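Local coordinates for protein interferon alpha/beta receptor 1 (Mus musculus, PDB 3WCY) that pairs with IFNAR2 to form the type I interferon receptor on the cell membrane, switching on JAK-STAT signalling when interferon binds, at residues S136-K146 with T170-P181; V107-I116 with S190-N201. One frame throughout, in Å; residues are numbered along the deposited sequence.

Both contacts belong to the second fibronectin type III domain and show two ways in which a beta sandwich holds together. Contact 1 joins the two middle strands of the four-stranded sheet, with a run of main-chain hydrogen bonds, an apolar face turned to the core and a polar, aromatic face turned outward. Contact 2 lies nearer the surface, where strand 107-111 of the other sheet runs beside strand 193-196 without pairing with it; apolar side chains and two hydrogen bonds do the joining. Strand 171-179 of contact 1 is the neighbour of strand 193-196 of contact 2, and the C173-C194 disulfide ties them, so the central pair and the outer strand 193-196 share one sheet.

Contact 1. Residues S136-K146 with T170-P181; sequences SFSYTIRIWQK and TTYCLEVKAIHP
I141 and V176 interlock across an antiparallel strand pair that forms the middle of the four-stranded sheet in a fibronectin type III fold, strands C and F in the usual lettering. The two side chains lie alongside each other, and CD1 of I141 fits the notch between both valine methyls, 3.8 Å from V176 CG1. The next bump comes from the other strand: L174 CD1 fills the hollow between I141 and I143, 3.6 Å from CG2 of I141 and touching CB of I143 as well. Farther along, small A178 leaves room for the Y139 ring, whose CE1 comes to 3.7 Å from A178 CB. These residues form the face that meets the opposing sheet, where I120 and I163 pack on them.

The other face is fitted differently. In W144, CG stands between the backbone N and the carbonyl carbon (chi1 65°), which lays the indole along the partner strand. The oxygen of C173 lies over one ring face, nearer the ring's border than its centre and 3.4 Å from W144 CE3, while C173 CB packs against CE2; K151 adds a cation-pi contact. R142 and E175 run side by side with extended chains, but the guanidinium and carboxylate planes are turned 42° against each other and the salt bridge from NH1 of R142 to OE1 of E175 is long at 3.8 Å, which suggests a modest contribution. T140 keeps beside K177 in the same manner, OG1 against the lysine CB.

Where the strands end, F137 turns its edge toward the face of H180, with ring centroids 5.6 Å apart and planes at 76°. Just inside this aromatic pair, N of S138 donates to O of I179 at 2.8 Å, and N of I179 returns the bond to O of S138.

Contact 2. Residues V107-I116 with S190-N201; sequences VRLEAEDKAI and STVQCISTTVAN
The side chain of Q193 reaches across to V107, whose backbone oxygen accepts a hydrogen bond of 2.8 Å from NE2 of Q193. That oxygen lies nearly in the amide plane, although the donor is tilted 34° from the plane of the V107 carbonyl. Q193 also serves as an apolar wall, its CB 3.6 Å from CD1 of L109. Cut back to an alanine, this residue would keep the CB that meets L109 but lose the amide, which would probably leave the V107 oxygen without this donor and uncover CG1 of V107.

I195 supplies the next layer. Its CG1 branch extends away from the backbone N (chi1 -173°) and carries CD1 to 3.6 Å from CB of A111. The other branch, CG2, meets L109 CD1 and lies 3.7 Å from CD1 of I116, the two isoleucines passing with their ends pointing opposite ways. Beyond the strands the contact becomes polar: N of T198 donates to O of E112 at 3.0 Å, approaching from above the carbonyl plane.

A second shell fixes these groups. The turn after strand 107-111 is closed by the bond from N of E112 to O of A115, 2.9 Å long. T197, whose CB packs beside the E112 oxygen, has its OG1 within hydrogen-bonding reach of the backbone oxygens of L167 and T170, which must share its one proton. F292, from the third fibronectin type III repeat, packs on E112, D113 and N201, placing this end of the contact at a junction between domains.

The strands 107-111 and 193-196 run nearly parallel, 13° apart, yet their axes stay 7.2 Å from each other, so side chains rather than a shared sheet join them. This is the A-G edge of the sandwich: strand 107-111 pairs with 116-121 in one sheet, and strand 193-196 borders 171-179 in the other.

Contact 1. Residues S136-K146 with T170-P181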
loop_
_atom_site.group_PDB
_atom_site.type_symbol
_atom_site.label_atom_id
_atom_site.label_comp_id
_atom_site.label_asym_id
_atom_site.label_seq_id
_atom_site.Cartn_x
_atom_site.Cartn_y
_atom_site.Cartn_z
ATOM N N SER A 136 3.782 -4.297 6.916
ATOM C CA SER A 136 3.392 -5.617 6.430
ATOM C C SER A 136 2.006 -6.026 6.921
ATOM O O SER A 136 1.235 -6.570 6.128
ATOM C CB SER A 136 4.438 -6.667 6.798
ATOM O OG SER A 136 5.620 -6.526 6.023
ATOM N N PHE A 137 1.677 -5.719 8.202
ATOM C CA PHE A 137 0.397 -6.040 8.844
ATOM C C PHE A 137 -0.842 -5.572 8.093
ATOM O O PHE A 137 -0.884 -4.467 7.554
ATOM C CB PHE A 137 0.323 -5.491 10.280
ATOM C CG PHE A 137 1.329 -5.980 11.293
ATOM C CD1 PHE A 137 1.641 -7.330 11.397
ATOM C CD2 PHE A 137 1.882 -5.106 12.219
ATOM C CE1 PHE A 137 2.555 -7.782 12.353
ATOM C CE2 PHE A 137 2.777 -5.563 13.188
ATOM C CZ PHE A 137 3.103 -6.898 13.250
ATOM N N SER A 138 -1.861 -6.424 8.097
ATOM C CA SER A 138 -3.185 -6.182 7.533
ATOM C C SER A 138 -4.153 -6.499 8.664
ATOM O O SER A 138 -3.751 -7.133 9.641
ATOM C CB SER A 138 -3.446 -7.098 6.339
ATOM O OG SER A 138 -4.750 -6.908 5.812
ATOM N N TYR A 139 -5.401 -6.026 8.562
ATOM C CA TYR A 139 -6.418 -6.252 9.595
ATOM C C TYR A 139 -7.738 -6.701 8.993
ATOM O O TYR A 139 -8.055 -6.346 7.853
ATOM C CB TYR A 139 -6.595 -5.009 10.504
ATOM C CG TYR A 139 -5.285 -4.497 11.066
ATOM C CD1 TYR A 139 -4.723 -5.064 12.207
ATOM C CD2 TYR A 139 -4.567 -3.492 10.415
ATOM C CE1 TYR A 139 -3.496 -4.627 12.704
ATOM C CE2 TYR A 139 -3.335 -3.051 10.899
ATOM C CZ TYR A 139 -2.804 -3.624 12.045
ATOM O OH TYR A 139 -1.589 -3.207 12.525
ATOM N N THR A 140 -8.475 -7.533 9.736
ATOM C CA THR A 140 -9.784 -8.051 9.330
ATOM C C THR A 140 -10.769 -7.700 10.450
ATOM O O THR A 140 -10.550 -8.083 11.603
ATOM C CB THR A 140 -9.738 -9.574 9.053
ATOM O OG1 THR A 140 -9.535 -10.275 10.280
ATOM C CG2 THR A 140 -8.676 -9.975 8.041
ATOM N N ILE A 141 -11.825 -6.949 10.117
ATOM C CA ILE A 141 -12.832 -6.507 11.081
ATOM C C ILE A 141 -14.115 -7.311 10.924
ATOM O O ILE A 141 -14.566 -7.543 9.800
ATOM C CB ILE A 141 -13.143 -4.976 10.996
ATOM C CG1 ILE A 141 -12.027 -4.102 10.339
ATOM C CG2 ILE A 141 -13.673 -4.420 12.318
ATOM C CD1 ILE A 141 -10.742 -3.871 11.129
ATOM N N ARG A 142 -14.720 -7.692 12.067
ATOM C CA ARG A 142 -15.990 -8.406 12.158
ATOM C C ARG A 142 -16.976 -7.536 12.933
ATOM O O ARG A 142 -16.692 -7.134 14.060
ATOM C CB ARG A 142 -15.813 -9.753 12.862
ATOM C CG ARG A 142 -15.378 -10.890 11.955
ATOM C CD ARG A 142 -15.373 -12.181 12.750
ATOM N NE ARG A 142 -14.849 -13.314 11.992
ATOM C CZ ARG A 142 -14.383 -14.432 12.544
ATOM N NH1 ARG A 142 -14.361 -14.570 13.866
ATOM N NH2 ARG A 142 -13.924 -15.415 11.779
ATOM N N ILE A 143 -18.123 -7.231 12.314
ATOM C CA ILE A 143 -19.192 -6.413 12.891
ATOM C C ILE A 143 -20.555 -7.125 12.779
ATOM O O ILE A 143 -20.847 -7.782 11.776
ATOM C CB ILE A 143 -19.185 -4.958 12.309
ATOM C CG1 ILE A 143 -20.087 -3.989 13.116
ATOM C CG2 ILE A 143 -19.464 -4.913 10.795
ATOM C CD1 ILE A 143 -19.904 -2.463 12.839
ATOM N N TRP A 144 -21.366 -7.001 13.834
ATOM C CA TRP A 144 -22.718 -7.554 13.943
ATOM C C TRP A 144 -23.463 -6.768 15.017
ATOM O O TRP A 144 -22.812 -6.144 15.854
ATOM C CB TRP A 144 -22.666 -9.044 14.339
ATOM C CG TRP A 144 -22.093 -9.295 15.704
ATOM C CD1 TRP A 144 -22.778 -9.367 16.881
ATOM C CD2 TRP A 144 -20.707 -9.437 16.037
ATOM N NE1 TRP A 144 -21.905 -9.542 17.928
ATOM C CE2 TRP A 144 -20.629 -9.621 17.436
ATOM C CE3 TRP A 144 -19.517 -9.437 15.287
ATOM C CZ2 TRP A 144 -19.411 -9.818 18.097
ATOM C CZ3 TRP A 144 -18.314 -9.644 15.945
ATOM C CH2 TRP A 144 -18.266 -9.814 17.334
ATOM N N GLN A 145 -24.806 -6.829 15.033
ATOM C CA GLN A 145 -25.575 -6.174 16.087
ATOM C C GLN A 145 -25.276 -7.096 17.273
ATOM O O GLN A 145 -24.751 -8.194 17.072
ATOM C CB GLN A 145 -26.965 -5.695 15.621
ATOM C CG GLN A 145 -27.829 -6.740 14.920
ATOM C CD GLN A 145 -29.279 -6.335 14.853
ATOM O OE1 GLN A 145 -29.643 -5.299 14.278
ATOM N NE2 GLN A 145 -30.147 -7.169 15.414
ATOM N N LYS A 146 -25.566 -6.616 18.510
ATOM C CA LYS A 146 -25.327 -7.249 19.818
ATOM C C LYS A 146 -25.918 -8.657 19.931
ATOM O O LYS A 146 -25.227 -9.562 20.406
ATOM C CB LYS A 146 -25.830 -6.344 20.953
ATOM C CG LYS A 146 -25.145 -6.629 22.288
ATOM C CD LYS A 146 -26.104 -6.491 23.467
ATOM C CE LYS A 146 -25.493 -6.910 24.786
ATOM N NZ LYS A 146 -25.229 -8.374 24.862
ATOM N N THR A 170 -28.569 1.837 16.893
ATOM C CA THR A 170 -28.394 0.396 16.948
ATOM C C THR A 170 -27.017 0.113 17.542
ATOM O O THR A 170 -26.063 0.850 17.297
ATOM C CB THR A 170 -28.488 -0.242 15.551
ATOM O OG1 THR A 170 -29.496 0.428 14.784
ATOM C CG2 THR A 170 -28.839 -1.717 15.662
ATOM N N THR A 171 -26.924 -0.952 18.329
ATOM C CA THR A 171 -25.701 -1.281 19.053
ATOM C C THR A 171 -25.013 -2.479 18.392
ATOM O O THR A 171 -25.558 -3.582 18.393
ATOM C CB THR A 171 -25.932 -1.396 20.576
ATOM O OG1 THR A 171 -24.799 -2.034 21.169
ATOM C CG2 THR A 171 -27.213 -2.157 20.941
ATOM N N TYR A 172 -23.834 -2.239 17.790
ATOM C CA TYR A 172 -23.038 -3.259 17.099
ATOM C C TYR A 172 -21.795 -3.642 17.901
ATOM O O TYR A 172 -21.228 -2.794 18.591
ATOM C CB TYR A 172 -22.584 -2.770 15.716
ATOM C CG TYR A 172 -23.680 -2.325 14.772
ATOM C CD1 TYR A 172 -24.201 -3.195 13.818
ATOM C CD2 TYR A 172 -24.113 -0.999 14.750
ATOM C CE1 TYR A 172 -25.169 -2.775 12.904
ATOM C CE2 TYR A 172 -25.077 -0.566 13.842
ATOM C CZ TYR A 172 -25.606 -1.458 12.922
ATOM O OH TYR A 172 -26.551 -1.029 12.020
ATOM N N CYS A 173 -21.343 -4.904 17.767
ATOM C CA CYS A 173 -20.141 -5.395 18.442
ATOM C C CYS A 173 -19.046 -5.724 17.430
ATOM O O CYS A 173 -19.350 -6.171 16.320
ATOM C CB CYS A 173 -20.455 -6.562 19.371
ATOM S SG CYS A 173 -21.655 -6.159 20.672
ATOM N N LEU A 174 -17.776 -5.415 17.789
ATOM C CA LEU A 174 -16.598 -5.525 16.922
ATOM C C LEU A 174 -15.507 -6.491 17.387
ATOM O O LEU A 174 -15.339 -6.723 18.586
ATOM C CB LEU A 174 -15.971 -4.127 16.725
ATOM C CG LEU A 174 -16.599 -3.127 15.733
ATOM C CD1 LEU A 174 -16.543 -3.608 14.328
ATOM C CD2 LEU A 174 -17.971 -2.611 16.165
ATOM N N GLU A 175 -14.730 -7.002 16.410
ATOM C CA GLU A 175 -13.606 -7.921 16.588
ATOM C C GLU A 175 -12.563 -7.670 15.478
ATOM O O GLU A 175 -12.886 -7.784 14.292
ATOM C CB GLU A 175 -14.097 -9.379 16.570
ATOM C CG GLU A 175 -13.691 -10.168 17.805
ATOM C CD GLU A 175 -14.007 -11.656 17.812
ATOM O OE1 GLU A 175 -14.542 -12.166 16.799
ATOM O OE2 GLU A 175 -13.697 -12.318 18.833
ATOM N N VAL A 176 -11.329 -7.286 15.867
ATOM C CA VAL A 176 -10.237 -6.969 14.934
ATOM C C VAL A 176 -9.085 -7.958 15.085
ATOM O O VAL A 176 -8.564 -8.148 16.185
ATOM C CB VAL A 176 -9.752 -5.494 15.057
ATOM C CG1 VAL A 176 -8.649 -5.175 14.053
ATOM C CG2 VAL A 176 -10.908 -4.512 14.904
ATOM N N LYS A 177 -8.684 -8.558 13.961
ATOM C CA LYS A 177 -7.595 -9.522 13.849
ATOM C C LYS A 177 -6.399 -8.865 13.129
ATOM O O LYS A 177 -6.579 -8.219 12.084
ATOM C CB LYS A 177 -8.093 -10.747 13.054
ATOM C CG LYS A 177 -7.135 -11.925 12.957
ATOM C CD LYS A 177 -7.738 -13.032 12.093
ATOM C CE LYS A 177 -7.178 -14.413 12.376
ATOM N NZ LYS A 177 -7.731 -15.009 13.624
ATOM N N ALA A 178 -5.184 -9.032 13.684
ATOM C CA ALA A 178 -3.966 -8.528 13.049
ATOM C C ALA A 178 -3.340 -9.677 12.287
ATOM O O ALA A 178 -3.116 -10.753 12.850
ATOM C CB ALA A 178 -2.995 -7.995 14.089
ATOM N N ILE A 179 -3.112 -9.486 10.992
ATOM C CA ILE A 179 -2.505 -10.538 10.177
ATOM C C ILE A 179 -1.214 -10.097 9.506
ATOM O O ILE A 179 -1.111 -8.940 9.107
ATOM C CB ILE A 179 -3.505 -11.239 9.213
ATOM C CG1 ILE A 179 -4.338 -10.229 8.388
ATOM C CG2 ILE A 179 -4.404 -12.213 9.987
ATOM C CD1 ILE A 179 -4.922 -10.786 7.067
ATOM N N HIS A 180 -0.216 -11.007 9.436
ATOM C CA HIS A 180 1.070 -10.803 8.748
ATOM C C HIS A 180 0.948 -11.628 7.441
ATOM O O HIS A 180 1.250 -12.827 7.453
ATOM C CB HIS A 180 2.260 -11.290 9.614
ATOM C CG HIS A 180 3.597 -10.700 9.249
ATOM N ND1 HIS A 180 3.903 -10.313 7.945
ATOM C CD2 HIS A 180 4.678 -10.470 10.032
ATOM C CE1 HIS A 180 5.144 -9.854 7.986
ATOM N NE2 HIS A 180 5.655 -9.927 9.216
ATOM N N PRO A 181 0.431 -11.037 6.331
ATOM C CA PRO A 181 0.195 -11.835 5.113
ATOM C C PRO A 181 1.407 -12.437 4.408
ATOM O O PRO A 181 1.220 -13.279 3.526
ATOM C CB PRO A 181 -0.589 -10.879 4.205
ATOM C CG PRO A 181 -0.215 -9.525 4.666
ATOM C CD PRO A 181 -0.035 -9.646 6.149
#

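Contact 2. Residues V107-I116 with S190-N201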
loop_
_atom_site.group_PDB
_atom_site.type_symbol
_atom_site.label_atom_id
_atom_site.label_comp_id
_atom_site.label_asym_id
_atom_site.label_seq_id
_atom_site.Cartn_x
_atom_site.Cartn_y
_atom_site.Cartn_z
ATOM N N VAL A 107 -7.787 -1.796 20.010
ATOM C CA VAL A 107 -8.901 -1.198 19.271
ATOM C C VAL A 107 -9.794 -0.284 20.110
ATOM O O VAL A 107 -10.240 -0.682 21.182
ATOM C CB VAL A 107 -9.681 -2.245 18.408
ATOM C CG1 VAL A 107 -9.782 -3.599 19.103
ATOM C CG2 VAL A 107 -11.062 -1.745 17.990
ATOM N N ARG A 108 -10.037 0.945 19.619
ATOM C CA ARG A 108 -10.922 1.917 20.266
ATOM C C ARG A 108 -12.000 2.310 19.264
ATOM O O ARG A 108 -11.683 2.693 18.136
ATOM C CB ARG A 108 -10.171 3.171 20.779
ATOM C CG ARG A 108 -8.920 2.919 21.638
ATOM C CD ARG A 108 -9.188 2.346 23.024
ATOM N NE ARG A 108 -7.942 1.908 23.655
ATOM C CZ ARG A 108 -7.842 1.471 24.906
ATOM N NH1 ARG A 108 -8.913 1.419 25.689
ATOM N NH2 ARG A 108 -6.666 1.092 25.389
ATOM N N LEU A 109 -13.272 2.203 19.675
ATOM C CA LEU A 109 -14.431 2.511 18.830
ATOM C C LEU A 109 -14.946 3.938 19.015
ATOM O O LEU A 109 -14.915 4.478 20.123
ATOM C CB LEU A 109 -15.570 1.503 19.072
ATOM C CG LEU A 109 -15.213 0.020 18.958
ATOM C CD1 LEU A 109 -16.228 -0.818 19.630
ATOM C CD2 LEU A 109 -15.070 -0.400 17.524
ATOM N N GLU A 110 -15.427 4.530 17.918
ATOM C CA GLU A 110 -15.995 5.874 17.851
ATOM C C GLU A 110 -17.212 5.770 16.923
ATOM O O GLU A 110 -17.082 5.220 15.828
ATOM C CB GLU A 110 -14.943 6.839 17.285
ATOM C CG GLU A 110 -15.212 8.305 17.577
ATOM C CD GLU A 110 -14.662 9.312 16.581
ATOM O OE1 GLU A 110 -13.780 8.947 15.768
ATOM O OE2 GLU A 110 -15.112 10.482 16.624
ATOM N N ALA A 111 -18.400 6.226 17.362
ATOM C CA ALA A 111 -19.604 6.106 16.525
ATOM C C ALA A 111 -20.194 7.424 16.035
ATOM O O ALA A 111 -19.992 8.469 16.656
ATOM C CB ALA A 111 -20.670 5.286 17.228
ATOM N N GLU A 112 -20.931 7.356 14.909
ATOM C CA GLU A 112 -21.600 8.482 14.256
ATOM C C GLU A 112 -23.062 8.031 13.974
ATOM O O GLU A 112 -23.563 7.171 14.698
ATOM C CB GLU A 112 -20.888 8.824 12.927
ATOM C CG GLU A 112 -19.417 9.201 13.081
ATOM C CD GLU A 112 -18.694 9.698 11.841
ATOM O OE1 GLU A 112 -18.868 9.091 10.759
ATOM O OE2 GLU A 112 -17.905 10.663 11.966
ATOM N N ASP A 113 -23.757 8.619 12.971
ATOM C CA ASP A 113 -25.168 8.304 12.700
ATOM C C ASP A 113 -25.246 6.943 12.009
ATOM O O ASP A 113 -25.818 6.000 12.557
ATOM C CB ASP A 113 -25.828 9.347 11.768
ATOM C CG ASP A 113 -25.684 10.799 12.152
ATOM O OD1 ASP A 113 -26.102 11.161 13.273
ATOM O OD2 ASP A 113 -25.253 11.596 11.292
ATOM N N LYS A 114 -24.663 6.861 10.792
ATOM C CA LYS A 114 -24.662 5.691 9.911
ATOM C C LYS A 114 -23.272 5.030 9.807
ATOM O O LYS A 114 -23.040 4.226 8.896
ATOM C CB LYS A 114 -25.181 6.094 8.505
ATOM C CG LYS A 114 -26.557 6.773 8.493
ATOM C CD LYS A 114 -26.820 7.503 7.173
ATOM C CE LYS A 114 -28.135 8.255 7.160
ATOM N NZ LYS A 114 -28.095 9.490 7.990
ATOM N N ALA A 115 -22.354 5.359 10.740
ATOM C CA ALA A 115 -20.994 4.816 10.708
ATOM C C ALA A 115 -20.335 4.567 12.067
ATOM O O ALA A 115 -20.725 5.163 13.079
ATOM C CB ALA A 115 -20.096 5.706 9.854
ATOM N N ILE A 116 -19.315 3.679 12.061
ATOM C CA ILE A 116 -18.450 3.338 13.193
ATOM C C ILE A 116 -16.980 3.402 12.737
ATOM O O ILE A 116 -16.607 2.803 11.718
ATOM C CB ILE A 116 -18.838 1.999 13.896
ATOM C CG1 ILE A 116 -20.058 2.219 14.825
ATOM C CG2 ILE A 116 -17.653 1.401 14.692
ATOM C CD1 ILE A 116 -20.898 0.998 15.112
ATOM N N SER A 190 -9.229 -9.766 18.887
ATOM C CA SER A 190 -9.283 -8.909 20.069
ATOM C C SER A 190 -10.530 -9.210 20.918
ATOM O O SER A 190 -11.488 -9.816 20.412
ATOM C CB SER A 190 -9.277 -7.442 19.654
ATOM O OG SER A 190 -10.286 -7.173 18.695
ATOM N N THR A 191 -10.514 -8.803 22.211
ATOM C CA THR A 191 -11.669 -8.973 23.098
ATOM C C THR A 191 -12.805 -8.182 22.458
ATOM O O THR A 191 -12.565 -7.073 21.965
ATOM C CB THR A 191 -11.350 -8.488 24.529
ATOM O OG1 THR A 191 -10.317 -9.295 25.095
ATOM C CG2 THR A 191 -12.550 -8.541 25.440
ATOM N N VAL A 192 -14.008 -8.777 22.385
ATOM C CA VAL A 192 -15.168 -8.118 21.778
ATOM C C VAL A 192 -15.460 -6.738 22.416
ATOM O O VAL A 192 -15.309 -6.567 23.626
ATOM C CB VAL A 192 -16.409 -9.048 21.640
ATOM C CG1 VAL A 192 -17.009 -9.396 22.997
ATOM C CG2 VAL A 192 -17.468 -8.445 20.724
ATOM N N GLN A 193 -15.753 -5.746 21.563
ATOM C CA GLN A 193 -16.061 -4.377 21.956
ATOM C C GLN A 193 -17.317 -3.920 21.255
ATOM O O GLN A 193 -17.406 -4.017 20.027
ATOM C CB GLN A 193 -14.903 -3.444 21.632
ATOM C CG GLN A 193 -13.967 -3.248 22.794
ATOM C CD GLN A 193 -12.865 -2.315 22.400
ATOM O OE1 GLN A 193 -13.052 -1.095 22.353
ATOM N NE2 GLN A 193 -11.698 -2.876 22.086
ATOM N N CYS A 194 -18.292 -3.438 22.042
ATOM C CA CYS A 194 -19.577 -2.974 21.539
ATOM C C CYS A 194 -19.713 -1.463 21.664
ATOM O O CYS A 194 -19.140 -0.852 22.568
ATOM C CB CYS A 194 -20.727 -3.701 22.231
ATOM S SG CYS A 194 -20.561 -5.510 22.262
ATOM N N ILE A 195 -20.473 -0.866 20.741
ATOM C CA ILE A 195 -20.757 0.570 20.664
ATOM C C ILE A 195 -22.137 0.793 20.014
ATOM O O ILE A 195 -22.575 -0.020 19.195
ATOM C CB ILE A 195 -19.612 1.341 19.934
ATOM C CG1 ILE A 195 -19.811 2.881 19.988
ATOM C CG2 ILE A 195 -19.403 0.827 18.498
ATOM C CD1 ILE A 195 -18.600 3.720 19.728
ATOM N N SER A 196 -22.818 1.890 20.384
ATOM C CA SER A 196 -24.106 2.233 19.803
ATOM C C SER A 196 -23.993 3.476 18.919
ATOM O O SER A 196 -23.249 4.406 19.249
ATOM C CB SER A 196 -25.157 2.425 20.889
ATOM O OG SER A 196 -26.426 1.988 20.432
ATOM N N THR A 197 -24.719 3.474 17.782
ATOM C CA THR A 197 -24.773 4.589 16.826
ATOM C C THR A 197 -25.705 5.700 17.345
ATOM O O THR A 197 -26.627 5.413 18.111
ATOM C CB THR A 197 -25.183 4.093 15.425
ATOM O OG1 THR A 197 -26.302 3.212 15.533
ATOM C CG2 THR A 197 -24.050 3.386 14.696
ATOM N N THR A 198 -25.450 6.967 16.957
ATOM C CA THR A 198 -26.261 8.133 17.359
ATOM C C THR A 198 -27.462 8.305 16.406
ATOM O O THR A 198 -27.486 7.662 15.354
ATOM C CB THR A 198 -25.402 9.414 17.382
ATOM O OG1 THR A 198 -24.784 9.604 16.109
ATOM C CG2 THR A 198 -24.361 9.418 18.485
ATOM N N VAL A 199 -28.444 9.177 16.753
ATOM C CA VAL A 199 -29.613 9.431 15.887
ATOM C C VAL A 199 -29.208 10.317 14.714
ATOM O O VAL A 199 -28.542 11.334 14.921
ATOM C CB VAL A 199 -30.877 9.996 16.596
ATOM C CG1 VAL A 199 -32.145 9.555 15.866
ATOM C CG2 VAL A 199 -30.941 9.597 18.066
ATOM N N ALA A 200 -29.633 9.931 13.490
ATOM C CA ALA A 200 -29.358 10.611 12.217
ATOM C C ALA A 200 -29.358 12.139 12.319
ATOM O O ALA A 200 -30.288 12.715 12.893
ATOM C CB ALA A 200 -30.340 10.147 11.148
ATOM N N ASN A 201 -28.286 12.783 11.805
ATOM C CA ASN A 201 -28.104 14.238 11.825
ATOM C C ASN A 201 -29.177 14.956 11.008
ATOM O O ASN A 201 -29.696 14.390 10.041
ATOM C CB ASN A 201 -26.704 14.624 11.292
ATOM C CG ASN A 201 -25.567 14.629 12.300
ATOM O OD1 ASN A 201 -25.725 14.348 13.497
ATOM N ND2 ASN A 201 -24.375 14.956 11.823
#